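Local coordinates for MGS-M4 (Unidentified, PDB 4Q3M), which probably reduces carbonyl compounds with a nicotinamide cofactor, as other aldo-keto reductases do, although its own substrate is unknown, at residues Tyr145-Ala150 against Asn177-Glu182. Residues are numbered along the deposited sequence; the frame is centred on the assembly and turned at random.
Sequences YLMENA and NNIQLE
Met147 reaches from helix 140-149 to Asn177 and Ile179, in the turn between helix 168-176 and strand 180-184. The fold is the TIM barrel of the aldo-keto reductases. The contact joins two successive outer helices where the second ends and the chain enters barrel strand 180-184. No hydrogen bond crosses it.

The apolar contact pairs Met147 with Ile179. Met147 SD lies 4.0 Å from Ile179 CD1, and the two side chains run past each other in opposite senses. Ile179 CD1 gets there because CG1 stands anti to the carbonyl carbon (chi1 -58°) and the side chain then extends. Met147 also touches Tyr173 of helix 168-176.

Asn177 meets the methionine with its CB and its amide oxygen. Its ND2 donates to Tyr173 O, one turn back, which ties down the amide. Asn178 has positive phi and is the C-prime residue of a Schellman motif, with Ile179 N bonded to Cys174 O. This helix ending leads directly into Ile179 and the strand.

Met147 bends at chi2 and chi3 (-59° and -60°). Its terminal CE thus sits 3.9 Å from Asn177 CB and 3.8 Å from Asn177 OD1.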
loop_
_atom_site.group_PDB
_atom_site.type_symbol
_atom_site.label_atom_id
_atom_site.label_comp_id
_atom_site.label_asym_id
_atom_site.label_seq_id
_atom_site.Cartn_x
_atom_site.Cartn_y
_atom_site.Cartn_z
ATOM N N TYR A 145 6.345 -4.011 15.274
ATOM C CA TYR A 145 7.537 -3.462 15.905
ATOM C C TYR A 145 7.186 -2.703 17.181
ATOM O O TYR A 145 7.885 -2.813 18.188
ATOM C CB TYR A 145 8.283 -2.546 14.933
ATOM C CG TYR A 145 9.594 -2.020 15.471
ATOM C CD1 TYR A 145 10.750 -2.789 15.407
ATOM C CD2 TYR A 145 9.678 -0.756 16.039
ATOM C CE1 TYR A 145 11.952 -2.313 15.897
ATOM C CE2 TYR A 145 10.876 -0.272 16.531
ATOM C CZ TYR A 145 12.008 -1.054 16.457
ATOM O OH TYR A 145 13.203 -0.574 16.946
ATOM N N LEU A 146 6.170 -1.886 17.107
ATOM C CA LEU A 146 5.669 -1.187 18.251
ATOM C C LEU A 146 5.062 -2.100 19.350
ATOM O O LEU A 146 5.296 -1.882 20.508
ATOM C CB LEU A 146 4.690 -0.133 17.765
ATOM C CG LEU A 146 4.986 1.329 18.018
ATOM C CD1 LEU A 146 6.429 1.671 17.750
ATOM C CD2 LEU A 146 4.110 2.174 17.153
ATOM N N MET A 147 4.302 -3.120 18.961
ATOM C CA MET A 147 3.762 -4.117 19.879
ATOM C C MET A 147 4.879 -4.813 20.647
ATOM O O MET A 147 4.746 -5.107 21.835
ATOM C CB MET A 147 2.925 -5.154 19.126
ATOM C CG MET A 147 1.643 -4.610 18.520
ATOM S SD MET A 147 0.548 -3.883 19.752
ATOM C CE MET A 147 0.244 -5.296 20.809
ATOM N N GLU A 148 5.989 -5.059 19.960
ATOM C CA GLU A 148 7.128 -5.737 20.557
ATOM C C GLU A 148 7.924 -4.833 21.497
ATOM O O GLU A 148 8.345 -5.263 22.571
ATOM C CB GLU A 148 8.050 -6.280 19.462
ATOM C CG GLU A 148 9.283 -7.002 19.982
ATOM C CD GLU A 148 8.954 -8.325 20.645
ATOM O OE1 GLU A 148 7.875 -8.885 20.360
ATOM O OE2 GLU A 148 9.777 -8.806 21.455
ATOM N N ASN A 149 8.120 -3.580 21.100
ATOM C CA ASN A 149 9.071 -2.713 21.792
ATOM C C ASN A 149 8.465 -1.642 22.701
ATOM O O ASN A 149 9.158 -1.106 23.565
ATOM C CB ASN A 149 9.982 -2.038 20.766
ATOM C CG ASN A 149 10.906 -3.022 20.075
ATOM O OD1 ASN A 149 11.850 -3.532 20.679
ATOM N ND2 ASN A 149 10.637 -3.295 18.804
ATOM N N ALA A 150 7.189 -1.324 22.516
ATOM C CA ALA A 150 6.552 -0.316 23.359
ATOM C C ALA A 150 6.311 -0.857 24.763
ATOM O O ALA A 150 6.133 -2.059 24.956
ATOM C CB ALA A 150 5.246 0.160 22.744
ATOM N N ASN A 177 -4.773 -7.259 18.305
ATOM C CA ASN A 177 -3.756 -6.638 19.145
ATOM C C ASN A 177 -4.289 -5.433 19.914
ATOM O O ASN A 177 -3.520 -4.576 20.352
ATOM C CB ASN A 177 -2.552 -6.228 18.299
ATOM C CG ASN A 177 -1.804 -7.420 17.738
ATOM O OD1 ASN A 177 -0.890 -7.948 18.372
ATOM N ND2 ASN A 177 -2.193 -7.855 16.545
ATOM N N ASN A 178 -5.610 -5.380 20.067
ATOM C CA ASN A 178 -6.281 -4.358 20.868
ATOM C C ASN A 178 -5.962 -2.934 20.424
ATOM O O ASN A 178 -5.770 -2.041 21.249
ATOM C CB ASN A 178 -5.922 -4.531 22.344
ATOM C CG ASN A 178 -5.978 -5.978 22.787
ATOM O OD1 ASN A 178 -7.056 -6.548 22.953
ATOM N ND2 ASN A 178 -4.811 -6.583 22.980
ATOM N N ILE A 179 -5.906 -2.732 19.112
ATOM C CA ILE A 179 -5.677 -1.410 18.547
ATOM C C ILE A 179 -6.941 -0.912 17.858
ATOM O O ILE A 179 -7.477 -1.579 16.972
ATOM C CB ILE A 179 -4.512 -1.416 17.540
ATOM C CG1 ILE A 179 -3.232 -1.920 18.208
ATOM C CG2 ILE A 179 -4.306 -0.028 16.953
ATOM C CD1 ILE A 179 -2.051 -2.027 17.267
ATOM N N GLN A 180 -7.424 0.255 18.271
ATOM C CA GLN A 180 -8.615 0.830 17.662
ATOM C C GLN A 180 -8.286 1.438 16.308
ATOM O O GLN A 180 -7.591 2.450 16.225
ATOM C CB GLN A 180 -9.239 1.888 18.572
ATOM C CG GLN A 180 -10.417 2.618 17.942
ATOM C CD GLN A 180 -11.594 1.701 17.666
ATOM O OE1 GLN A 180 -11.950 0.864 18.495
ATOM N NE2 GLN A 180 -12.201 1.853 16.495
ATOM N N LEU A 181 -8.784 0.815 15.245
ATOM C CA LEU A 181 -8.577 1.344 13.907
ATOM C C LEU A 181 -9.449 2.573 13.688
ATOM O O LEU A 181 -10.645 2.560 13.981
ATOM C CB LEU A 181 -8.876 0.282 12.848
ATOM C CG LEU A 181 -8.423 0.625 11.426
ATOM C CD1 LEU A 181 -7.671 -0.541 10.808
ATOM C CD2 LEU A 181 -9.611 1.013 10.562
ATOM N N GLU A 182 -8.836 3.637 13.184
ATOM C CA GLU A 182 -9.551 4.870 12.895
ATOM C C GLU A 182 -9.476 5.164 11.403
ATOM O O GLU A 182 -8.414 5.049 10.793
ATOM C CB GLU A 182 -8.977 6.031 13.708
ATOM C CG GLU A 182 -9.781 7.316 13.619
ATOM C CD GLU A 182 -9.193 8.430 14.463
ATOM O OE1 GLU A 182 -7.990 8.352 14.797
ATOM O OE2 GLU A 182 -9.930 9.381 14.795
#